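Long-range contacts in probable thiosulfate sulfurtransferase (Thermus thermophilus, PDB 2EG3), which probably transfers sulfur from thiosulfate to acceptors such as cyanide, as rhodaneses do, and binds a zinc ion: residues H22-R27 and A100-E105; L31-L36 and S193-A198; L135-P140 and A164-F169. All blocks are in the same frame, centred on the assembly; numbering follows the deposited sequence.

Contact 1: H22-R27 and A100-E105; sequences HLPGAR and ATEKEE
His22 and Glu102 tie two surface loops together through their backbones: His22 N donates to Glu102 O at 2.8 Å, and Glu102 N returns a bond to His22 O, also at 2.8 Å. This is a single antiparallel hydrogen-bonded pair, widened into a classic beta bulge because Thr101 also faces His22. Next to it the small methyl group of Ala100 allows close approach, with Ala100 CA 3.5 Å from His22 C and Ala100 CB against Leu23 CD1.

With chi1 at 48°, His22 CG sits between its own N and carbonyl carbon, which folds the ring back over the bridge; Glu102 O lies 2.9 Å above the ring plane, over its centre. In that plane His22 ND1 points at Leu23 O, an almost straight bond of 3.2 Å. Ala26 N reaches the same oxygen from the opposite face and closes the type II turn Leu23-Ala26, whose third position is Gly25, at home with its positive phi. Glu102 extends toward Gly25 N, although the exact place of OE1 is uncertain. Tyr18 stacks with the imidazole.

With an alanine here, Leu23 O is likely to lose its side-chain donor, and Tyr18 its stacking partner. Main-chain oxygens meet the imidazole over one face (Glu102 O) and at its edge (Glu104 O), and ND1 ties it to Leu23 O, which suits a polar ring better than a purely hydrocarbon one.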
ATOM      1  N   HIS A  22      -9.330  21.007   4.118  1.00 16.32           N
ATOM      2  CA  HIS A  22      -9.593  19.675   3.590  1.00 14.57           C
ATOM      3  C   HIS A  22     -11.023  19.623   3.077  1.00 15.51           C
ATOM      4  O   HIS A  22     -11.812  20.531   3.348  1.00 15.61           O
ATOM      5  CB  HIS A  22      -9.380  18.591   4.681  1.00 15.16           C
ATOM      6  CG  HIS A  22     -10.042  18.902   5.994  1.00 14.28           C
ATOM      7  ND1 HIS A  22     -11.360  18.603   6.262  1.00 17.29           N
ATOM      8  CD2 HIS A  22      -9.560  19.493   7.109  1.00 13.99           C
ATOM      9  CE1 HIS A  22     -11.661  19.000   7.486  1.00 13.27           C
ATOM     10  NE2 HIS A  22     -10.585  19.541   8.022  1.00 16.99           N
ATOM     11  N   LEU A  23     -11.357  18.578   2.339  1.00 14.76           N
ATOM     12  CA  LEU A  23     -12.716  18.478   1.831  1.00 14.84           C
ATOM     13  C   LEU A  23     -13.695  18.289   2.993  1.00 16.23           C
ATOM     14  O   LEU A  23     -13.401  17.590   3.982  1.00 14.53           O
ATOM     15  CB  LEU A  23     -12.832  17.352   0.819  1.00 14.00           C
ATOM     16  CG  LEU A  23     -12.518  17.770  -0.634  1.00 14.63           C
ATOM     17  CD1 LEU A  23     -11.053  18.281  -0.795  1.00 14.89           C
ATOM     18  CD2 LEU A  23     -12.761  16.598  -1.516  1.00 12.28           C
ATOM     19  N   PRO A  24     -14.875  18.936   2.910  1.00 15.52           N
ATOM     20  CA  PRO A  24     -15.832  18.779   4.010  1.00 15.54           C
ATOM     21  C   PRO A  24     -16.114  17.325   4.375  1.00 14.83           C
ATOM     22  O   PRO A  24     -16.414  16.498   3.518  1.00 15.22           O
ATOM     23  CB  PRO A  24     -17.086  19.518   3.507  1.00 16.56           C
ATOM     24  CG  PRO A  24     -16.497  20.604   2.567  1.00 17.01           C
ATOM     25  CD  PRO A  24     -15.412  19.791   1.832  1.00 16.61           C
ATOM     26  N   GLY A  25     -15.993  17.030   5.665  1.00 16.39           N
ATOM     27  CA  GLY A  25     -16.244  15.688   6.139  1.00 16.97           C
ATOM     28  C   GLY A  25     -15.075  14.727   6.018  1.00 17.74           C
ATOM     29  O   GLY A  25     -15.144  13.623   6.550  1.00 16.05           O
ATOM     30  N   ALA A  26     -13.997  15.131   5.343  1.00 15.56           N
ATOM     31  CA  ALA A  26     -12.874  14.208   5.184  1.00 15.46           C
ATOM     32  C   ALA A  26     -12.151  13.917   6.492  1.00 13.81           C
ATOM     33  O   ALA A  26     -11.943  14.809   7.317  1.00 13.48           O
ATOM     34  CB  ALA A  26     -11.860  14.760   4.165  1.00 15.94           C
ATOM     35  N   ARG A  27     -11.744  12.660   6.657  1.00 14.72           N
ATOM     36  CA  ARG A  27     -10.990  12.253   7.831  1.00 15.37           C
ATOM     37  C   ARG A  27      -9.516  12.360   7.472  1.00 15.33           C
ATOM     38  O   ARG A  27      -9.149  12.207   6.301  1.00 16.77           O
ATOM     39  CB  ARG A  27     -11.255  10.789   8.187  1.00 15.90           C
ATOM     40  CG  ARG A  27     -12.542  10.527   8.964  1.00 19.67           C
ATOM     41  CD  ARG A  27     -13.767  10.749   8.094  1.00 19.93           C
ATOM     42  NE  ARG A  27     -14.895   9.907   8.504  1.00 20.45           N
ATOM     43  CZ  ARG A  27     -16.166  10.229   8.291  1.00 20.79           C
ATOM     44  NH1 ARG A  27     -16.463  11.381   7.688  1.00 19.52           N
ATOM     45  NH2 ARG A  27     -17.132   9.392   8.644  1.00 19.95           N
ATOM     46  N   ALA A 100     -10.928  21.771  -1.020  1.00 16.24           N
ATOM     47  CA  ALA A 100     -10.233  21.647   0.284  1.00 15.82           C
ATOM     48  C   ALA A 100     -10.384  22.936   1.097  1.00 16.65           C
ATOM     49  O   ALA A 100      -9.429  23.670   1.386  1.00 15.50           O
ATOM     50  CB  ALA A 100      -8.723  21.301   0.046  1.00 15.52           C
ATOM     51  N   THR A 101     -11.624  23.189   1.484  1.00 17.12           N
ATOM     52  CA  THR A 101     -12.010  24.410   2.177  1.00 17.28           C
ATOM     53  C   THR A 101     -12.261  24.328   3.679  1.00 18.32           C
ATOM     54  O   THR A 101     -12.303  25.361   4.363  1.00 18.73           O
ATOM     55  CB  THR A 101     -13.321  24.884   1.572  1.00 18.49           C
ATOM     56  OG1 THR A 101     -14.280  23.843   1.776  1.00 16.39           O
ATOM     57  CG2 THR A 101     -13.186  25.120   0.062  1.00 17.99           C
ATOM     58  N   GLU A 102     -12.475  23.120   4.187  1.00 18.73           N
ATOM     59  CA  GLU A 102     -12.815  22.932   5.590  1.00 21.38           C
ATOM     60  C   GLU A 102     -11.618  22.842   6.513  1.00 22.48           C
ATOM     61  O   GLU A 102     -10.693  22.078   6.263  1.00 21.35           O
ATOM     62  CB  GLU A 102     -13.677  21.675   5.741  1.00 22.52           C
ATOM     63  CG  GLU A 102     -14.259  21.456   7.145  1.00 23.68           C
ATOM     64  CD  GLU A 102     -15.082  20.170   7.224  1.00 25.84           C
ATOM     65  OE1 GLU A 102     -14.493  19.082   7.443  1.00 24.79           O
ATOM     66  OE2 GLU A 102     -16.322  20.247   7.043  1.00 26.07           O
ATOM     67  N   LYS A 103     -11.667  23.612   7.592  1.00 24.60           N
ATOM     68  CA  LYS A 103     -10.593  23.625   8.555  1.00 28.43           C
ATOM     69  C   LYS A 103     -10.948  22.825   9.793  1.00 30.40           C
ATOM     70  O   LYS A 103     -10.061  22.272  10.439  1.00 31.90           O
ATOM     71  CB  LYS A 103     -10.229  25.062   8.930  1.00 30.04           C
ATOM     72  CG  LYS A 103      -9.422  25.774   7.852  1.00 32.70           C
ATOM     73  CD  LYS A 103      -8.810  27.067   8.393  1.00 35.66           C
ATOM     74  CE  LYS A 103      -7.932  27.747   7.346  1.00 37.19           C
ATOM     75  NZ  LYS A 103      -8.691  28.092   6.099  1.00 38.83           N
ATOM     76  N   GLU A 104     -12.239  22.745  10.109  1.00 31.02           N
ATOM     77  CA  GLU A 104     -12.690  21.985  11.270  1.00 32.95           C
ATOM     78  C   GLU A 104     -12.573  20.486  11.002  1.00 32.53           C
ATOM     79  O   GLU A 104     -12.918  19.999   9.922  1.00 30.51           O
ATOM     80  CB  GLU A 104     -14.147  22.332  11.613  1.00 35.03           C
ATOM     81  CG  GLU A 104     -15.162  21.944  10.541  1.00 39.28           C
ATOM     82  CD  GLU A 104     -16.596  22.339  10.902  1.00 42.61           C
ATOM     83  OE1 GLU A 104     -17.065  21.951  12.002  1.00 43.67           O
ATOM     84  OE2 GLU A 104     -17.257  23.029  10.080  1.00 44.18           O
ATOM     85  N   GLU A 105     -12.093  19.746  11.993  1.00 33.01           N
ATOM     86  CA  GLU A 105     -11.954  18.312  11.825  1.00 33.16           C
ATOM     87  C   GLU A 105     -13.222  17.612  12.290  1.00 33.54           C
ATOM     88  O   GLU A 105     -13.695  17.834  13.406  1.00 33.54           O
ATOM     89  CB  GLU A 105     -10.748  17.793  12.608  1.00 33.29           C
ATOM     90  CG  GLU A 105     -10.457  16.322  12.369  1.00 32.92           C
ATOM     91  CD  GLU A 105      -9.108  15.913  12.914  1.00 32.15           C
ATOM     92  OE1 GLU A 105      -8.708  14.749  12.708  1.00 30.83           O
ATOM     93  OE2 GLU A 105      -8.447  16.764  13.547  1.00 32.29           O
TER

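Contact 2: L31-L36 and S193-A198; sequences LSAPKL and SGARSA. With SO4 (sulfate ion), chain G; SO4 (sulfate ion), chain E.
Ala33 sets its methyl group directly on the backbone of the 193-198 segment, CB lying 3.6 Å from Ala195 CA and close to Ala195 CB as well. Two alanines suit this place, because neither holds the chains apart.

Ser193 carries the polar half. Its CB rests against the aliphatic chain of Lys35, 4.1 Å from Lys35 CG. A chi1 of 60° lifts OG between its backbone N and carbonyl carbon, where it meets two partners: Ser193 OG donates to O3 of the chain E sulfate at 2.8 Å and accepts from water 1 at 2.9 Å. That water also donates to Ala33 O, and it takes a bond of 2.9 Å from Lys35 NZ, whose chain bends at its last torsion to get there. Water 2 joins Pro34 O to Ser193 O, two acceptors that could not bond to each other directly.

The extended chain of Arg196 reaches the chain G sulfate, whose O3 Arg196 NE holds at 3.1 Å in a nearly straight bond (171°); the link from NH2 is weak. Arg196 N also donates to the oxidised cysteine at position 191, where rhodaneses carry their sulfur-accepting cysteine, so residues 193-196 probably belong to the active-site loop, with 197-198 starting the following helix. Lys35 approaches the zinc ligand His219.

Ser193 and Arg196 thus each hold a separate sulfate, and Lys35 adds positive charge nearby through water. Both ions probably come from the crystallisation liquor, but they are consistent with a surface that attracts oxyanions such as thiosulfate.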
ATOM      1  N   LEU A  31      -1.006   7.145   7.103  1.00 15.36           N
ATOM      2  CA  LEU A  31      -0.386   6.007   7.779  1.00 17.34           C
ATOM      3  C   LEU A  31       1.089   5.793   7.492  1.00 17.51           C
ATOM      4  O   LEU A  31       1.500   5.831   6.335  1.00 18.59           O
ATOM      5  CB  LEU A  31      -1.116   4.720   7.414  1.00 16.48           C
ATOM      6  CG  LEU A  31      -2.479   4.504   8.071  1.00 18.53           C
ATOM      7  CD1 LEU A  31      -3.147   3.235   7.505  1.00 15.20           C
ATOM      8  CD2 LEU A  31      -2.261   4.359   9.590  1.00 17.03           C
ATOM      9  N   SER A  32       1.879   5.555   8.539  1.00 18.53           N
ATOM     10  CA  SER A  32       3.307   5.237   8.343  1.00 18.46           C
ATOM     11  C   SER A  32       3.355   3.756   7.959  1.00 17.33           C
ATOM     12  O   SER A  32       2.352   3.070   8.084  1.00 18.00           O
ATOM     13  CB  SER A  32       4.094   5.436   9.641  1.00 21.34           C
ATOM     14  OG  SER A  32       3.480   4.738  10.715  1.00 24.73           O
ATOM     15  N   ALA A  33       4.509   3.256   7.506  1.00 16.58           N
ATOM     16  CA  ALA A  33       4.637   1.835   7.127  1.00 16.76           C
ATOM     17  C   ALA A  33       5.064   1.004   8.335  1.00 16.83           C
ATOM     18  O   ALA A  33       6.207   1.121   8.814  1.00 16.82           O
ATOM     19  CB  ALA A  33       5.685   1.669   6.037  1.00 16.07           C
ATOM     20  N   PRO A  34       4.176   0.156   8.842  1.00 16.68           N
ATOM     21  CA  PRO A  34       4.592  -0.639   9.999  1.00 16.78           C
ATOM     22  C   PRO A  34       5.466  -1.821   9.567  1.00 16.56           C
ATOM     23  O   PRO A  34       5.357  -2.317   8.432  1.00 15.83           O
ATOM     24  CB  PRO A  34       3.271  -1.113  10.574  1.00 18.16           C
ATOM     25  CG  PRO A  34       2.456  -1.354   9.326  1.00 18.01           C
ATOM     26  CD  PRO A  34       2.770  -0.121   8.478  1.00 17.61           C
ATOM     27  N   LYS A  35       6.346  -2.258  10.457  1.00 16.50           N
ATOM     28  CA  LYS A  35       7.165  -3.426  10.168  1.00 17.73           C
ATOM     29  C   LYS A  35       6.350  -4.615  10.675  1.00 18.22           C
ATOM     30  O   LYS A  35       6.262  -4.874  11.885  1.00 18.44           O
ATOM     31  CB  LYS A  35       8.518  -3.295  10.870  1.00 19.36           C
ATOM     32  CG  LYS A  35       9.377  -2.248  10.170  1.00 21.30           C
ATOM     33  CD  LYS A  35      10.771  -2.124  10.762  1.00 23.30           C
ATOM     34  CE  LYS A  35      11.592  -1.128   9.960  1.00 25.23           C
ATOM     35  NZ  LYS A  35      10.959   0.248   9.928  1.00 27.50           N
ATOM     36  N   LEU A  36       5.728  -5.323   9.743  1.00 16.79           N
ATOM     37  CA  LEU A  36       4.852  -6.431  10.092  1.00 17.29           C
ATOM     38  C   LEU A  36       5.490  -7.787   9.990  1.00 17.85           C
ATOM     39  O   LEU A  36       6.385  -8.006   9.158  1.00 18.21           O
ATOM     40  CB  LEU A  36       3.625  -6.425   9.180  1.00 17.67           C
ATOM     41  CG  LEU A  36       2.797  -5.150   9.217  1.00 17.46           C
ATOM     42  CD1 LEU A  36       1.830  -5.167   8.017  1.00 19.37           C
ATOM     43  CD2 LEU A  36       2.046  -5.049  10.547  1.00 18.71           C
ATOM     44  N   SER A 193      10.225  -2.363   3.814  1.00 13.72           N
ATOM     45  CA  SER A 193       9.242  -2.681   4.840  1.00 15.18           C
ATOM     46  C   SER A 193       7.821  -2.380   4.376  1.00 14.47           C
ATOM     47  O   SER A 193       6.943  -2.131   5.198  1.00 14.34           O
ATOM     48  CB  SER A 193       9.550  -1.882   6.119  1.00 16.70           C
ATOM     49  OG  SER A 193       9.501  -0.491   5.841  1.00 21.32           O
ATOM     50  N   GLY A 194       7.617  -2.416   3.064  1.00 12.97           N
ATOM     51  CA  GLY A 194       6.295  -2.158   2.499  1.00 15.01           C
ATOM     52  C   GLY A 194       5.909  -0.694   2.434  1.00 15.15           C
ATOM     53  O   GLY A 194       4.724  -0.376   2.237  1.00 16.21           O
ATOM     54  N   ALA A 195       6.882   0.204   2.577  1.00 15.73           N
ATOM     55  CA  ALA A 195       6.583   1.629   2.551  1.00 14.92           C
ATOM     56  C   ALA A 195       6.030   2.150   1.229  1.00 16.32           C
ATOM     57  O   ALA A 195       5.052   2.895   1.220  1.00 16.63           O
ATOM     58  CB  ALA A 195       7.830   2.438   2.931  1.00 18.11           C
ATOM     59  N   ARG A 196       6.649   1.759   0.115  1.00 15.61           N
ATOM     60  CA  ARG A 196       6.230   2.244  -1.190  1.00 16.27           C
ATOM     61  C   ARG A 196       5.794   1.175  -2.185  1.00 14.97           C
ATOM     62  O   ARG A 196       5.494   1.489  -3.338  1.00 16.28           O
ATOM     63  CB  ARG A 196       7.370   3.071  -1.783  1.00 18.35           C
ATOM     64  CG  ARG A 196       7.854   4.113  -0.827  1.00 19.91           C
ATOM     65  CD  ARG A 196       8.941   4.979  -1.402  1.00 24.91           C
ATOM     66  NE  ARG A 196       9.132   6.128  -0.522  1.00 29.59           N
ATOM     67  CZ  ARG A 196      10.085   7.045  -0.665  1.00 34.14           C
ATOM     68  NH1 ARG A 196      10.966   6.959  -1.659  1.00 34.98           N
ATOM     69  NH2 ARG A 196      10.144   8.067   0.184  1.00 35.88           N
ATOM     70  N   SER A 197       5.732  -0.077  -1.757  1.00 15.20           N
ATOM     71  CA  SER A 197       5.340  -1.149  -2.667  1.00 15.18           C
ATOM     72  C   SER A 197       3.883  -1.011  -3.121  1.00 15.31           C
ATOM     73  O   SER A 197       3.482  -1.525  -4.177  1.00 15.18           O
ATOM     74  CB  SER A 197       5.567  -2.516  -2.002  1.00 15.11           C
ATOM     75  OG  SER A 197       5.062  -2.540  -0.676  1.00 16.42           O
ATOM     76  N   ALA A 198       3.083  -0.313  -2.327  1.00 14.61           N
ATOM     77  CA  ALA A 198       1.674  -0.141  -2.698  1.00 15.76           C
ATOM     78  C   ALA A 198       1.545   0.711  -3.956  1.00 15.70           C
ATOM     79  O   ALA A 198       0.541   0.596  -4.683  1.00 17.73           O
ATOM     80  CB  ALA A 198       0.876   0.519  -1.542  1.00 14.04           C
TER
HETATM   81  S   SO4 G 505       7.316   8.244   2.039  1.00 37.92           S
HETATM   82  O1  SO4 G 505       5.996   8.796   2.491  1.00 37.37           O
HETATM   83  O2  SO4 G 505       8.345   8.492   3.101  1.00 38.72           O
HETATM   84  O3  SO4 G 505       7.193   6.769   1.797  1.00 36.65           O
HETATM   85  O4  SO4 G 505       7.742   8.924   0.771  1.00 38.97           O
HETATM   86  S   SO4 E 502      11.770   2.629   4.452  1.00 51.32           S
HETATM   87  O1  SO4 E 502      11.871   2.356   2.980  1.00 51.56           O
HETATM   88  O2  SO4 E 502      10.617   3.551   4.717  1.00 51.42           O
HETATM   89  O3  SO4 E 502      11.551   1.337   5.181  1.00 49.51           O
HETATM   90  O4  SO4 E 502      13.040   3.273   4.925  1.00 51.93           O
HETATM   91  O   HOH W   1       8.753   0.927   8.223  1.00 21.94           O
HETATM   92  O   HOH W   2       4.213  -1.914   5.973  1.00 14.45           O

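Contact 3: L135-P140 and A164-F169; sequences LDVRSP and APLELF
Val137 wedges between backbone and aromatic ring at the tight side of this contact. Its CG1 lies 3.7 Å from Phe169 CE2, while Val137 CA makes a C-H...O contact of 3.2 Å with Ala164 O. Leu135 CD1 meets the edge of the same ring, 4.2 Å from Phe169 CZ. With chi1 at -66°, Phe169 CG stands anti to its carbonyl carbon, and the ring turns inward toward these aliphatic groups, Leu179 of helix 175-179 and Ala200 of helix 197-206. Branched and aromatic residues fit here because the surroundings are mostly apolar, Ala164 O at the ring edge being an exception.

Two backbone bonds fasten the layer. Ala164 N donates to Asp136 O at 3.0 Å, and Leu166 N donates to Val137 O at 2.9 Å, just where the 3-10 turn 166-169 begins.

The other side is looser. Pro140 and Pro165 touch only by ring carbons, Pro140 CD to Pro165 CG 4.1 Å, and water 3 donates to both Val137 O and Glu167 OE2, the latter at 2.7 Å.

Asp136 turns to its own strand end. Arg138 grips the Asp136 carboxylate side-on, NE to OD1 and NH2 to OD2 (2.7 Å), both on syn lone pairs, while Arg138 N meets OD1 from the anti side in an Asx turn. Three bonds thus fix the carboxylate's rotation, and Gly156 O takes a further bond from Arg138 NH2. Pairing the charges within one segment, near the zinc ligand His192, leaves the joint itself to rest on greasy packing and main-chain bonds.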
ATOM      1  N   LEU A 135       8.752  -8.623  -8.024  1.00 17.63           N
ATOM      2  CA  LEU A 135       9.465  -7.445  -8.463  1.00 17.22           C
ATOM      3  C   LEU A 135       9.907  -6.680  -7.214  1.00 17.51           C
ATOM      4  O   LEU A 135       9.074  -6.309  -6.364  1.00 16.66           O
ATOM      5  CB  LEU A 135       8.564  -6.538  -9.297  1.00 17.82           C
ATOM      6  CG  LEU A 135       7.972  -7.163 -10.560  1.00 16.98           C
ATOM      7  CD1 LEU A 135       7.220  -6.067 -11.312  1.00 16.70           C
ATOM      8  CD2 LEU A 135       9.091  -7.776 -11.437  1.00 17.62           C
ATOM      9  N   ASP A 136      11.216  -6.467  -7.122  1.00 17.01           N
ATOM     10  CA  ASP A 136      11.876  -5.728  -6.046  1.00 16.06           C
ATOM     11  C   ASP A 136      11.886  -4.260  -6.524  1.00 15.82           C
ATOM     12  O   ASP A 136      12.577  -3.925  -7.484  1.00 15.85           O
ATOM     13  CB  ASP A 136      13.304  -6.262  -5.917  1.00 16.95           C
ATOM     14  CG  ASP A 136      14.043  -5.720  -4.704  1.00 17.30           C
ATOM     15  OD1 ASP A 136      13.820  -4.555  -4.340  1.00 18.22           O
ATOM     16  OD2 ASP A 136      14.867  -6.474  -4.129  1.00 18.89           O
ATOM     17  N   VAL A 137      11.127  -3.374  -5.875  1.00 15.50           N
ATOM     18  CA  VAL A 137      11.092  -1.991  -6.352  1.00 15.93           C
ATOM     19  C   VAL A 137      12.077  -1.028  -5.711  1.00 16.31           C
ATOM     20  O   VAL A 137      11.924   0.193  -5.830  1.00 17.06           O
ATOM     21  CB  VAL A 137       9.662  -1.396  -6.278  1.00 17.85           C
ATOM     22  CG1 VAL A 137       8.719  -2.292  -7.065  1.00 15.29           C
ATOM     23  CG2 VAL A 137       9.191  -1.257  -4.816  1.00 15.65           C
ATOM     24  N   ARG A 138      13.095  -1.567  -5.041  1.00 15.23           N
ATOM     25  CA  ARG A 138      14.132  -0.739  -4.450  1.00 15.88           C
ATOM     26  C   ARG A 138      15.117  -0.335  -5.552  1.00 16.82           C
ATOM     27  O   ARG A 138      14.962  -0.729  -6.708  1.00 18.53           O
ATOM     28  CB  ARG A 138      14.879  -1.505  -3.359  1.00 14.75           C
ATOM     29  CG  ARG A 138      13.955  -1.940  -2.209  1.00 15.13           C
ATOM     30  CD  ARG A 138      14.677  -2.846  -1.208  1.00 15.55           C
ATOM     31  NE  ARG A 138      15.163  -4.062  -1.867  1.00 15.89           N
ATOM     32  CZ  ARG A 138      16.196  -4.775  -1.447  1.00 17.46           C
ATOM     33  NH1 ARG A 138      16.863  -4.418  -0.343  1.00 18.52           N
ATOM     34  NH2 ARG A 138      16.594  -5.827  -2.162  1.00 16.23           N
ATOM     35  N   SER A 139      16.125   0.441  -5.184  1.00 17.87           N
ATOM     36  CA  SER A 139      17.138   0.878  -6.133  1.00 17.92           C
ATOM     37  C   SER A 139      18.010  -0.311  -6.562  1.00 19.06           C
ATOM     38  O   SER A 139      18.039  -1.367  -5.913  1.00 17.83           O
ATOM     39  CB  SER A 139      18.039   1.921  -5.494  1.00 17.98           C
ATOM     40  OG  SER A 139      18.830   1.340  -4.460  1.00 20.26           O
ATOM     41  N   PRO A 140      18.740  -0.151  -7.673  1.00 18.53           N
ATOM     42  CA  PRO A 140      19.598  -1.247  -8.125  1.00 18.79           C
ATOM     43  C   PRO A 140      20.673  -1.571  -7.075  1.00 18.40           C
ATOM     44  O   PRO A 140      21.025  -2.727  -6.901  1.00 18.16           O
ATOM     45  CB  PRO A 140      20.202  -0.698  -9.425  1.00 18.38           C
ATOM     46  CG  PRO A 140      19.099   0.170  -9.961  1.00 17.96           C
ATOM     47  CD  PRO A 140      18.661   0.914  -8.684  1.00 19.72           C
ATOM     48  N   ALA A 164      12.677  -3.767 -10.450  1.00 19.90           N
ATOM     49  CA  ALA A 164      11.851  -2.805 -11.166  1.00 19.89           C
ATOM     50  C   ALA A 164      11.799  -1.609 -10.230  1.00 20.32           C
ATOM     51  O   ALA A 164      10.834  -1.426  -9.491  1.00 20.78           O
ATOM     52  CB  ALA A 164      10.446  -3.357 -11.422  1.00 20.46           C
ATOM     53  N   PRO A 165      12.845  -0.776 -10.246  1.00 20.95           N
ATOM     54  CA  PRO A 165      12.871   0.398  -9.360  1.00 21.74           C
ATOM     55  C   PRO A 165      11.554   1.176  -9.415  1.00 22.09           C
ATOM     56  O   PRO A 165      10.987   1.390 -10.487  1.00 22.07           O
ATOM     57  CB  PRO A 165      14.076   1.183  -9.864  1.00 21.14           C
ATOM     58  CG  PRO A 165      15.005   0.069 -10.355  1.00 20.96           C
ATOM     59  CD  PRO A 165      14.044  -0.820 -11.110  1.00 21.05           C
ATOM     60  N   LEU A 166      11.078   1.598  -8.245  1.00 22.41           N
ATOM     61  CA  LEU A 166       9.794   2.285  -8.136  1.00 23.90           C
ATOM     62  C   LEU A 166       9.508   3.397  -9.156  1.00 24.33           C
ATOM     63  O   LEU A 166       8.385   3.523  -9.653  1.00 23.19           O
ATOM     64  CB  LEU A 166       9.628   2.837  -6.716  1.00 24.93           C
ATOM     65  CG  LEU A 166       8.257   3.435  -6.359  1.00 27.24           C
ATOM     66  CD1 LEU A 166       7.193   2.351  -6.390  1.00 28.55           C
ATOM     67  CD2 LEU A 166       8.338   4.081  -4.989  1.00 28.19           C
ATOM     68  N   GLU A 167      10.519   4.197  -9.463  1.00 25.45           N
ATOM     69  CA  GLU A 167      10.345   5.293 -10.401  1.00 27.70           C
ATOM     70  C   GLU A 167       9.720   4.849 -11.724  1.00 27.73           C
ATOM     71  O   GLU A 167       8.985   5.609 -12.342  1.00 27.70           O
ATOM     72  CB  GLU A 167      11.686   5.978 -10.670  1.00 29.59           C
ATOM     73  CG  GLU A 167      12.529   6.181  -9.433  1.00 33.69           C
ATOM     74  CD  GLU A 167      13.409   4.961  -9.124  1.00 35.59           C
ATOM     75  OE1 GLU A 167      14.332   4.685  -9.942  1.00 36.42           O
ATOM     76  OE2 GLU A 167      13.178   4.294  -8.085  1.00 31.40           O
ATOM     77  N   LEU A 168      10.003   3.621 -12.147  1.00 27.38           N
ATOM     78  CA  LEU A 168       9.459   3.109 -13.403  1.00 27.01           C
ATOM     79  C   LEU A 168       7.943   3.116 -13.442  1.00 26.93           C
ATOM     80  O   LEU A 168       7.347   3.309 -14.502  1.00 26.37           O
ATOM     81  CB  LEU A 168       9.922   1.673 -13.644  1.00 27.02           C
ATOM     82  CG  LEU A 168      11.427   1.457 -13.789  1.00 27.16           C
ATOM     83  CD1 LEU A 168      11.701  -0.004 -14.062  1.00 26.62           C
ATOM     84  CD2 LEU A 168      11.949   2.332 -14.922  1.00 28.46           C
ATOM     85  N   PHE A 169       7.323   2.883 -12.287  1.00 25.34           N
ATOM     86  CA  PHE A 169       5.873   2.813 -12.196  1.00 25.21           C
ATOM     87  C   PHE A 169       5.150   4.145 -12.355  1.00 26.40           C
ATOM     88  O   PHE A 169       3.914   4.181 -12.415  1.00 26.39           O
ATOM     89  CB  PHE A 169       5.470   2.139 -10.879  1.00 24.37           C
ATOM     90  CG  PHE A 169       5.876   0.702 -10.810  1.00 22.46           C
ATOM     91  CD1 PHE A 169       5.057  -0.296 -11.328  1.00 21.22           C
ATOM     92  CD2 PHE A 169       7.135   0.354 -10.319  1.00 21.11           C
ATOM     93  CE1 PHE A 169       5.485  -1.627 -11.371  1.00 21.89           C
ATOM     94  CE2 PHE A 169       7.575  -0.971 -10.358  1.00 22.05           C
ATOM     95  CZ  PHE A 169       6.749  -1.963 -10.888  1.00 21.80           C
TER
HETATM   96  O   HOH W   3      13.958   2.569  -6.203  1.00 35.94           O

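In the fold
Contact 1 lies at one end of the molecule, contact 3 across the chain's centre, their centres 34 Å apart. Each stays within one rhodanese-like domain. Contact 1 joins the loops before strand 27-28 and after strand 89-92, the outer strands of the first parallel sheet; contact 3 joins the end of strand 134-136 and what follows it to the chain just after the neighbouring strand 162-163. Contact 2 bridges the domains, 26 Å from contact 1 and 15 Å from contact 3. Along the chain contacts 1 and 2 cross, their segments alternating; contact 1 closes before contact 3 opens, and contact 3 is nested inside contact 2. Arg196 packs on Leu166, so the probable active-site loop leans on contact 3 while facing the first domain.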